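Local coordinates for protein N(2),N(2)-dimethylguanosine tRNA methyltransferase (Pyrococcus horikoshii, PDB 2YTZ) that probably dimethylates the guanine at position 26 of a number of tRNAs, taking both methyl groups from S-adenosyl-L-methionine, at residues A[32-37]-A[222-227]; A[256-261]-A[367-372]; A[164-169]-A[180-185]. All blocks are in the same frame, centred on the assembly; numbering follows the deposited sequence.

Contact 1: A[32-37]-A[222-227]; sequences MALNRD and YKDHYF. With SAH (S-adenosyl-L-homocysteine), chain F.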
loop_
_atom_site.group_PDB
_atom_site.type_symbol
_atom_site.label_atom_id
_atom_site.label_comp_id
_atom_site.label_asym_id
_atom_site.label_seq_id
_atom_site.Cartn_x
_atom_site.Cartn_y
_atom_site.Cartn_z
ATOM N N MET A 32 -6.194 10.352 5.285
ATOM C CA MET A 32 -6.149 9.159 4.457
ATOM C C MET A 32 -6.863 9.362 3.131
ATOM O O MET A 32 -7.062 8.418 2.372
ATOM C CB MET A 32 -6.752 7.967 5.204
ATOM C CG MET A 32 -5.895 7.482 6.361
ATOM S SD MET A 32 -4.177 7.112 5.865
ATOM C CE MET A 32 -4.327 5.393 5.329
ATOM N N ALA A 33 -7.241 10.603 2.848
ATOM C CA ALA A 33 -7.923 10.920 1.602
ATOM C C ALA A 33 -6.980 10.661 0.431
ATOM O O ALA A 33 -7.401 10.178 -0.626
ATOM C CB ALA A 33 -8.381 12.375 1.604
ATOM N N LEU A 34 -5.701 10.975 0.625
ATOM C CA LEU A 34 -4.700 10.756 -0.413
ATOM C C LEU A 34 -4.562 9.261 -0.704
ATOM O O LEU A 34 -4.455 8.852 -1.865
ATOM C CB LEU A 34 -3.351 11.333 0.023
ATOM C CG LEU A 34 -2.232 11.272 -1.020
ATOM C CD1 LEU A 34 -2.709 11.889 -2.312
ATOM C CD2 LEU A 34 -1.009 12.000 -0.503
ATOM N N ASN A 35 -4.567 8.449 0.353
ATOM C CA ASN A 35 -4.467 7.000 0.213
ATOM C C ASN A 35 -5.623 6.462 -0.627
ATOM O O ASN A 35 -5.431 5.561 -1.442
ATOM C CB ASN A 35 -4.475 6.324 1.594
ATOM C CG ASN A 35 -4.557 4.795 1.509
ATOM O OD1 ASN A 35 -5.530 4.236 0.991
ATOM N ND2 ASN A 35 -3.536 4.116 2.023
ATOM N N ARG A 36 -6.821 7.014 -0.427
ATOM C CA ARG A 36 -7.992 6.564 -1.175
ATOM C C ARG A 36 -8.002 7.100 -2.603
ATOM O O ARG A 36 -8.587 6.482 -3.498
ATOM C CB ARG A 36 -9.283 6.941 -0.435
ATOM C CG ARG A 36 -9.467 6.179 0.888
ATOM C CD ARG A 36 -10.775 6.514 1.592
ATOM N NE ARG A 36 -10.779 7.839 2.207
ATOM C CZ ARG A 36 -10.329 8.104 3.430
ATOM N NH1 ARG A 36 -9.833 7.133 4.181
ATOM N NH2 ARG A 36 -10.381 9.342 3.908
ATOM N N ASP A 37 -7.351 8.239 -2.830
ATOM C CA ASP A 37 -7.281 8.785 -4.182
ATOM C C ASP A 37 -6.505 7.818 -5.064
ATOM O O ASP A 37 -6.960 7.445 -6.147
ATOM C CB ASP A 37 -6.559 10.133 -4.216
ATOM C CG ASP A 37 -7.458 11.291 -3.859
ATOM O OD1 ASP A 37 -8.697 11.147 -3.954
ATOM O OD2 ASP A 37 -6.919 12.357 -3.499
ATOM N N TYR A 222 5.639 4.394 0.465
ATOM C CA TYR A 222 5.481 4.873 1.831
ATOM C C TYR A 222 4.987 6.309 1.745
ATOM O O TYR A 222 5.272 7.004 0.775
ATOM C CB TYR A 222 6.814 4.840 2.576
ATOM C CG TYR A 222 6.786 5.611 3.875
ATOM C CD1 TYR A 222 6.178 5.083 5.016
ATOM C CD2 TYR A 222 7.322 6.892 3.947
ATOM C CE1 TYR A 222 6.106 5.819 6.198
ATOM C CE2 TYR A 222 7.254 7.636 5.118
ATOM C CZ TYR A 222 6.645 7.097 6.238
ATOM O OH TYR A 222 6.561 7.852 7.387
ATOM N N LYS A 223 4.256 6.755 2.759
ATOM C CA LYS A 223 3.714 8.110 2.762
ATOM C C LYS A 223 2.938 8.387 4.042
ATOM O O LYS A 223 2.168 7.547 4.503
ATOM C CB LYS A 223 2.779 8.286 1.561
ATOM C CG LYS A 223 2.030 9.606 1.506
ATOM C CD LYS A 223 2.958 10.761 1.205
ATOM C CE LYS A 223 2.183 12.057 1.089
ATOM N NZ LYS A 223 3.070 13.180 0.686
ATOM N N ASP A 224 3.137 9.571 4.609
ATOM C CA ASP A 224 2.434 9.963 5.825
ATOM C C ASP A 224 2.399 8.852 6.879
ATOM O O ASP A 224 1.349 8.547 7.444
ATOM C CB ASP A 224 0.993 10.388 5.504
ATOM C CG ASP A 224 0.909 11.418 4.383
ATOM O OD1 ASP A 224 1.711 12.378 4.374
ATOM O OD2 ASP A 224 0.022 11.272 3.513
ATOM N N HIS A 225 3.544 8.232 7.121
ATOM C CA HIS A 225 3.646 7.191 8.132
ATOM C C HIS A 225 2.856 5.903 7.906
ATOM O O HIS A 225 2.406 5.270 8.859
ATOM C CB HIS A 225 3.289 7.776 9.500
ATOM C CG HIS A 225 4.124 8.959 9.872
ATOM N ND1 HIS A 225 5.490 8.879 10.047
ATOM C CD2 HIS A 225 3.801 10.263 10.034
ATOM C CE1 HIS A 225 5.972 10.084 10.296
ATOM N NE2 HIS A 225 4.968 10.941 10.293
ATOM N N TYR A 226 2.682 5.513 6.651
ATOM C CA TYR A 226 1.997 4.267 6.369
ATOM C C TYR A 226 2.600 3.599 5.139
ATOM O O TYR A 226 3.202 4.257 4.290
ATOM C CB TYR A 226 0.483 4.478 6.223
ATOM C CG TYR A 226 0.032 5.298 5.041
ATOM C CD1 TYR A 226 0.076 4.782 3.746
ATOM C CD2 TYR A 226 -0.444 6.592 5.222
ATOM C CE1 TYR A 226 -0.343 5.538 2.660
ATOM C CE2 TYR A 226 -0.863 7.356 4.149
ATOM C CZ TYR A 226 -0.810 6.827 2.871
ATOM O OH TYR A 226 -1.217 7.599 1.801
ATOM N N PHE A 227 2.456 2.281 5.072
ATOM C CA PHE A 227 3.008 1.502 3.976
ATOM C C PHE A 227 1.926 0.912 3.081
ATOM O O PHE A 227 1.069 0.159 3.541
ATOM C CB PHE A 227 3.893 0.398 4.546
ATOM C CG PHE A 227 5.025 0.913 5.395
ATOM C CD1 PHE A 227 4.800 1.317 6.716
ATOM C CD2 PHE A 227 6.319 1.018 4.868
ATOM C CE1 PHE A 227 5.849 1.819 7.496
ATOM C CE2 PHE A 227 7.375 1.519 5.640
ATOM C CZ PHE A 227 7.138 1.918 6.953
HETATM N N SAH F . -11.329 1.881 5.428
HETATM C CA SAH F . -11.228 3.159 5.906
HETATM C CB SAH F . -11.028 2.845 7.430
HETATM C CG SAH F . -10.889 1.967 8.645
HETATM S SD SAH F . -10.665 2.080 10.342
HETATM C C SAH F . -11.247 4.454 5.348
HETATM O O SAH F . -11.838 5.284 6.180
HETATM O OXT SAH F . -10.726 4.671 4.222
HETATM C "C5'" SAH F . -10.600 0.435 10.698
HETATM C "C4'" SAH F . -11.837 0.009 11.523
HETATM O "O4'" SAH F . -11.711 -1.401 11.386
HETATM C "C3'" SAH F . -13.147 0.307 12.208
HETATM O "O3'" SAH F . -14.322 0.920 11.605
HETATM C "C2'" SAH F . -13.531 -1.020 12.850
HETATM O "O2'" SAH F . -14.483 -1.271 13.724
HETATM C "C1'" SAH F . -12.576 -2.046 12.290
HETATM N N9 SAH F . -12.359 -3.592 12.499
HETATM C C8 SAH F . -11.525 -4.064 13.407
HETATM N N7 SAH F . -11.528 -5.354 13.388
HETATM C C5 SAH F . -12.361 -5.760 12.470
HETATM C C6 SAH F . -12.765 -7.024 12.002
HETATM N N6 SAH F . -12.256 -8.116 12.557
HETATM N N1 SAH F . -13.702 -7.120 10.970
HETATM C C2 SAH F . -14.244 -6.006 10.383
HETATM N N3 SAH F . -13.864 -4.767 10.824
HETATM C C4 SAH F . -12.923 -4.609 11.858
#
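Met32 and Tyr226 run antiparallel alongside one another, and this pair is the tightly packed part of the contact. The methionine methyl lies over one ring face, Met32 CE being 4.2 Å from the Tyr226 ring centroid and 17° off its normal. Met32 SD sits more obliquely, 3.7 Å from Tyr226 CE2, completing a Met-aromatic contact. Asn35 CB lies 3.5 Å from Tyr226 OH; CG anti to the backbone N (chi1 172°) brings Asn35 ND2 to 3.6 Å from Tyr226 CE1, with the amide plane 58° from the ring, and OD1 accepts from Arg61. Replacing Tyr226 by an alanine removes the ring and is likely to leave a gap beside Asn35 and the Met32 methyl without its CH-pi partner. The looser side, at the partly exposed hairpin end, is a right-angled crossing with Leu34 CD2 3.6 Å from Lys223 CE and Asp224 only at the margin. On the helix side facing away from the hairpin, Arg36 NH1 donates to OXT of S-adenosyl-L-homocysteine (2.6 Å). Thus the first turn of helix 33-46 separates the cofactor pocket of a class I methyltransferase from a two-residue, type I' beta-hairpin of its Rossmann-like sheet.

Contact 2: A[256-261]-A[367-372]; sequences TGKFEL and PYEVFI
Tyr368 OH donates a hydrogen bond to Thr256 O, 2.8 Å away. The donor stands above the carbonyl plane, 42° out of it. The other polar groups of Thr256 are also engaged: Thr256 N donates to Asp253 OD1, and Thr256 OG1 accepts from Lys258 N at 3.1 Å, closing an ST turn round Gly257. At the end of this turn Lys258 crosses the tyrosine ring obliquely. Its CB lies over the ring centre, 3.7 Å from the Tyr368 centroid, a CH-pi contact, while Ile372 CG1 lies on the opposite face, so the ring is clamped between a strand-side lysine and the next turn of its own helix. The arrangement lays the start of helix 368-376, near the C-terminus, against the lead-in to strand 259-263, an outermost strand of a three-stranded antiparallel sheet. Backbone bonds from Phe371 N to Pro367 O and from Ile372 N to Tyr368 O close that first helical turn. The aliphatic chain of Lys258 stays extended until its last torsion (chi4 -52°), which turns the ammonium group to Glu260. Lys258 NZ makes a salt bridge with Glu260 OE2 (3.0 Å), coming from the anti side and 27° out of the carboxylate plane, and Glu260 OE1 pairs with Arg269. Glu369 OE2, in the plane of the Tyr368 ring at its edge, is 4.3 Å from Lys258 NZ, beyond salt-bridge range, and may still feel a weak attraction.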
loop_
_atom_site.group_PDB
_atom_site.type_symbol
_atom_site.label_atom_id
_atom_site.label_comp_id
_atom_site.label_asym_id
_atom_site.label_seq_id
_atom_site.Cartn_x
_atom_site.Cartn_y
_atom_site.Cartn_z
ATOM N N THR A 256 29.124 4.184 7.783
ATOM C CA THR A 256 29.332 4.741 6.454
ATOM C C THR A 256 28.076 4.944 5.620
ATOM O O THR A 256 28.047 5.798 4.728
ATOM C CB THR A 256 30.273 3.831 5.644
ATOM O OG1 THR A 256 29.607 2.592 5.369
ATOM C CG2 THR A 256 31.548 3.542 6.431
ATOM N N GLY A 257 27.043 4.154 5.893
ATOM C CA GLY A 257 25.818 4.258 5.117
ATOM C C GLY A 257 25.844 3.325 3.909
ATOM O O GLY A 257 24.932 3.336 3.083
ATOM N N LYS A 258 26.893 2.517 3.796
ATOM C CA LYS A 258 27.009 1.581 2.689
ATOM C C LYS A 258 26.105 0.388 2.977
ATOM O O LYS A 258 26.006 -0.067 4.121
ATOM C CB LYS A 258 28.454 1.110 2.547
ATOM C CG LYS A 258 28.727 0.254 1.316
ATOM C CD LYS A 258 30.172 -0.243 1.331
ATOM C CE LYS A 258 30.571 -0.980 0.055
ATOM N NZ LYS A 258 29.633 -2.075 -0.318
ATOM N N PHE A 259 25.434 -0.110 1.947
ATOM C CA PHE A 259 24.558 -1.258 2.110
ATOM C C PHE A 259 24.858 -2.319 1.053
ATOM O O PHE A 259 25.448 -2.029 0.014
ATOM C CB PHE A 259 23.094 -0.821 2.026
ATOM C CG PHE A 259 22.712 -0.212 0.709
ATOM C CD1 PHE A 259 22.532 -1.007 -0.420
ATOM C CD2 PHE A 259 22.536 1.161 0.595
ATOM C CE1 PHE A 259 22.183 -0.441 -1.649
ATOM C CE2 PHE A 259 22.185 1.736 -0.630
ATOM C CZ PHE A 259 22.009 0.931 -1.754
ATOM N N GLU A 260 24.472 -3.556 1.336
ATOM C CA GLU A 260 24.684 -4.653 0.403
ATOM C C GLU A 260 23.456 -5.532 0.369
ATOM O O GLU A 260 22.756 -5.669 1.371
ATOM C CB GLU A 260 25.915 -5.464 0.796
ATOM C CG GLU A 260 27.201 -4.834 0.302
ATOM C CD GLU A 260 28.426 -5.380 0.991
ATOM O OE1 GLU A 260 28.508 -6.614 1.178
ATOM O OE2 GLU A 260 29.312 -4.570 1.337
ATOM N N LEU A 261 23.196 -6.123 -0.791
ATOM C CA LEU A 261 22.027 -6.971 -0.969
ATOM C C LEU A 261 22.428 -8.407 -1.240
ATOM O O LEU A 261 23.512 -8.678 -1.752
ATOM C CB LEU A 261 21.190 -6.456 -2.142
ATOM C CG LEU A 261 20.973 -4.942 -2.181
ATOM C CD1 LEU A 261 20.258 -4.562 -3.457
ATOM C CD2 LEU A 261 20.181 -4.502 -0.966
ATOM N N PRO A 367 28.013 2.707 -7.510
ATOM C CA PRO A 367 28.394 2.030 -6.266
ATOM C C PRO A 367 28.570 3.032 -5.138
ATOM O O PRO A 367 28.748 4.224 -5.379
ATOM C CB PRO A 367 29.717 1.357 -6.624
ATOM C CG PRO A 367 29.604 1.152 -8.093
ATOM C CD PRO A 367 29.018 2.454 -8.555
ATOM N N TYR A 368 28.525 2.541 -3.910
ATOM C CA TYR A 368 28.699 3.405 -2.756
ATOM C C TYR A 368 29.915 4.313 -2.959
ATOM O O TYR A 368 29.804 5.536 -2.930
ATOM C CB TYR A 368 28.893 2.564 -1.493
ATOM C CG TYR A 368 29.222 3.389 -0.272
ATOM C CD1 TYR A 368 28.246 4.159 0.363
ATOM C CD2 TYR A 368 30.523 3.433 0.223
ATOM C CE1 TYR A 368 28.564 4.956 1.469
ATOM C CE2 TYR A 368 30.849 4.226 1.317
ATOM C CZ TYR A 368 29.870 4.983 1.936
ATOM O OH TYR A 368 30.212 5.766 3.017
ATOM N N GLU A 369 31.072 3.702 -3.180
ATOM C CA GLU A 369 32.302 4.447 -3.369
ATOM C C GLU A 369 32.207 5.600 -4.366
ATOM O O GLU A 369 32.634 6.715 -4.068
ATOM C CB GLU A 369 33.423 3.504 -3.791
ATOM C CG GLU A 369 33.786 2.449 -2.758
ATOM C CD GLU A 369 32.702 1.386 -2.551
ATOM O OE1 GLU A 369 31.940 1.083 -3.500
ATOM O OE2 GLU A 369 32.632 0.831 -1.431
ATOM N N VAL A 370 31.657 5.336 -5.550
ATOM C CA VAL A 370 31.540 6.379 -6.562
ATOM C C VAL A 370 30.608 7.468 -6.070
ATOM O O VAL A 370 30.841 8.647 -6.315
ATOM C CB VAL A 370 31.011 5.819 -7.910
ATOM C CG1 VAL A 370 30.412 6.943 -8.753
ATOM C CG2 VAL A 370 32.146 5.159 -8.681
ATOM N N PHE A 371 29.557 7.069 -5.365
ATOM C CA PHE A 371 28.598 8.029 -4.842
ATOM C C PHE A 371 29.281 9.011 -3.903
ATOM O O PHE A 371 29.040 10.220 -3.970
ATOM C CB PHE A 371 27.472 7.323 -4.083
ATOM C CG PHE A 371 26.398 8.261 -3.621
ATOM C CD1 PHE A 371 25.470 8.773 -4.529
ATOM C CD2 PHE A 371 26.364 8.702 -2.301
ATOM C CE1 PHE A 371 24.527 9.717 -4.129
ATOM C CE2 PHE A 371 25.431 9.644 -1.884
ATOM C CZ PHE A 371 24.507 10.158 -2.801
ATOM N N ILE A 372 30.127 8.482 -3.021
ATOM C CA ILE A 372 30.852 9.314 -2.063
ATOM C C ILE A 372 31.878 10.214 -2.763
ATOM O O ILE A 372 32.062 11.376 -2.391
ATOM C CB ILE A 372 31.597 8.459 -0.999
ATOM C CG1 ILE A 372 30.602 7.586 -0.226
ATOM C CG2 ILE A 372 32.347 9.375 -0.037
ATOM C CD1 ILE A 372 29.525 8.380 0.529
#

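Contact 3: A[164-169]-A[180-185]; sequences ATDGAP and RKYLAV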
loop_
_atom_site.group_PDB
_atom_site.type_symbol
_atom_site.label_atom_id
_atom_site.label_comp_id
_atom_site.label_asym_id
_atom_site.label_seq_id
_atom_site.Cartn_x
_atom_site.Cartn_y
_atom_site.Cartn_z
ATOM N N ALA A 164 -0.413 -0.537 5.826
ATOM C CA ALA A 164 0.140 -0.873 7.129
ATOM C C ALA A 164 0.571 0.404 7.830
ATOM O O ALA A 164 1.525 1.059 7.411
ATOM C CB ALA A 164 1.319 -1.807 6.978
ATOM N N THR A 165 -0.144 0.758 8.894
ATOM C CA THR A 165 0.171 1.953 9.660
ATOM C C THR A 165 1.000 1.506 10.863
ATOM O O THR A 165 1.021 2.150 11.909
ATOM C CB THR A 165 -1.109 2.649 10.141
ATOM O OG1 THR A 165 -2.119 2.554 9.130
ATOM C CG2 THR A 165 -0.838 4.121 10.382
ATOM N N ASP A 166 1.694 0.390 10.674
ATOM C CA ASP A 166 2.538 -0.230 11.685
ATOM C C ASP A 166 3.981 0.286 11.655
ATOM O O ASP A 166 4.919 -0.507 11.694
ATOM C CB ASP A 166 2.563 -1.745 11.449
ATOM C CG ASP A 166 2.277 -2.526 12.695
ATOM O OD1 ASP A 166 2.491 -3.755 12.688
ATOM O OD2 ASP A 166 1.827 -1.907 13.682
ATOM N N GLY A 167 4.168 1.596 11.593
ATOM C CA GLY A 167 5.512 2.144 11.541
ATOM C C GLY A 167 6.519 1.632 12.564
ATOM O O GLY A 167 7.632 1.247 12.197
ATOM N N ALA A 168 6.139 1.627 13.841
ATOM C CA ALA A 168 7.027 1.180 14.915
ATOM C C ALA A 168 7.742 -0.143 14.619
ATOM O O ALA A 168 8.971 -0.217 14.695
ATOM C CB ALA A 168 6.253 1.084 16.238
ATOM N N PRO A 169 6.989 -1.212 14.303
ATOM C CA PRO A 169 7.675 -2.471 14.014
ATOM C C PRO A 169 8.379 -2.446 12.656
ATOM O O PRO A 169 9.540 -2.835 12.553
ATOM C CB PRO A 169 6.545 -3.500 14.076
ATOM C CG PRO A 169 5.366 -2.724 13.605
ATOM C CD PRO A 169 5.530 -1.422 14.356
ATOM N N ARG A 180 7.460 -10.817 15.323
ATOM C CA ARG A 180 6.229 -11.547 15.596
ATOM C C ARG A 180 5.168 -11.432 14.526
ATOM O O ARG A 180 4.527 -12.421 14.171
ATOM C CB ARG A 180 5.596 -11.090 16.912
ATOM C CG ARG A 180 6.238 -11.644 18.168
ATOM C CD ARG A 180 5.270 -11.546 19.338
ATOM N NE ARG A 180 4.765 -10.185 19.493
ATOM C CZ ARG A 180 5.458 -9.187 20.031
ATOM N NH1 ARG A 180 4.916 -7.981 20.113
ATOM N NH2 ARG A 180 6.674 -9.400 20.516
ATOM N N LYS A 181 4.977 -10.218 14.030
ATOM C CA LYS A 181 3.945 -9.956 13.038
ATOM C C LYS A 181 4.348 -10.161 11.594
ATOM O O LYS A 181 3.556 -10.647 10.789
ATOM C CB LYS A 181 3.429 -8.520 13.191
ATOM C CG LYS A 181 2.853 -8.184 14.554
ATOM C CD LYS A 181 2.727 -6.678 14.720
ATOM C CE LYS A 181 2.338 -6.285 16.145
ATOM N NZ LYS A 181 2.372 -4.803 16.355
ATOM N N TYR A 182 5.578 -9.792 11.269
ATOM C CA TYR A 182 6.055 -9.874 9.898
ATOM C C TYR A 182 7.146 -10.897 9.631
ATOM O O TYR A 182 7.603 -11.029 8.493
ATOM C CB TYR A 182 6.550 -8.496 9.469
ATOM C CG TYR A 182 5.502 -7.419 9.551
ATOM C CD1 TYR A 182 4.488 -7.328 8.595
ATOM C CD2 TYR A 182 5.515 -6.490 10.585
ATOM C CE1 TYR A 182 3.513 -6.332 8.670
ATOM C CE2 TYR A 182 4.548 -5.493 10.669
ATOM C CZ TYR A 182 3.551 -5.425 9.710
ATOM O OH TYR A 182 2.573 -4.468 9.789
ATOM N N LEU A 183 7.573 -11.604 10.672
ATOM C CA LEU A 183 8.619 -12.612 10.540
ATOM C C LEU A 183 9.811 -12.082 9.741
ATOM O O LEU A 183 10.260 -12.713 8.781
ATOM C CB LEU A 183 8.057 -13.868 9.869
ATOM C CG LEU A 183 6.912 -14.552 10.628
ATOM C CD1 LEU A 183 6.261 -15.621 9.743
ATOM C CD2 LEU A 183 7.441 -15.158 11.926
ATOM N N ALA A 184 10.317 -10.922 10.151
ATOM C CA ALA A 184 11.449 -10.295 9.490
ATOM C C ALA A 184 12.198 -9.380 10.450
ATOM O O ALA A 184 11.593 -8.743 11.320
ATOM C CB ALA A 184 10.966 -9.496 8.291
ATOM N N VAL A 185 13.517 -9.325 10.290
ATOM C CA VAL A 185 14.365 -8.476 11.117
ATOM C C VAL A 185 14.420 -7.100 10.434
ATOM O O VAL A 185 14.995 -6.952 9.354
ATOM C CB VAL A 185 15.788 -9.085 11.231
ATOM C CG1 VAL A 185 16.705 -8.168 12.050
ATOM C CG2 VAL A 185 15.703 -10.468 11.869
HETATM O O HOH W 1 0.212 -3.582 15.541
#
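Just beyond the carboxyl end of strand 158-164, where the chain enters the short helix 167-170, Asp166 meets Tyr182 and Lys181 of segment 180-185. The phenol is the donor: Tyr182 OH lies 3.0 Å from Asp166 OD1, on the anti side of the carboxylate and 19° out of its plane, and the carboxylate and ring planes stand 63° apart. Tyr182 carries CG anti to its own carbonyl carbon (chi1 -59°), which sends the ring across to the aspartate. Pro169 CG meets the ring edge, 4.1 Å from Tyr182 CE2; Ala164 CB is 4.1 Å from Tyr182 OH. Ser142, Pro143, Leu170 and Ile199 add to the packing. The direct salt bridge of Lys181 is long, Lys181 NZ to Asp166 OD1 3.8 Å, but a water strengthens the link, donating to Asp166 OD2 at 3.0 Å and accepting from Lys181 NZ at 2.6 Å. Asp166 is thus gripped by one direct hydrogen bond and a water bridge, with a long ion pair in addition. The backbone carbonyl of Tyr182 accepts from Arg206 of helix 192-208. The whole is a helical connection folded back on the carboxyl end of a parallel strand in a Rossmann-like methyltransferase sheet.

How the contacts relate
Contacts 1 and 3 belong to the nine-stranded mixed sheet and its helices, their centres about 17 Å apart. Along the chain, contact 3 lies entirely between the two segments of contact 1. The two meet where strand 158-164 runs antiparallel to strand 226-235: Phe227 N is 2.8 Å from Ala164 O, a probable hydrogen bond, and Phe227 also packs on Gly167. Contact 2 comes last to open, on the separate three-stranded sheet and the C-terminal helix, its centre about 30 Å from that of contact 1 and 26 Å from that of contact 3. Contacts 1 and 3 therefore belong to the sheet-based domain that binds the cofactor, contact 1 beside the ligand; contact 2 lies in a separate region.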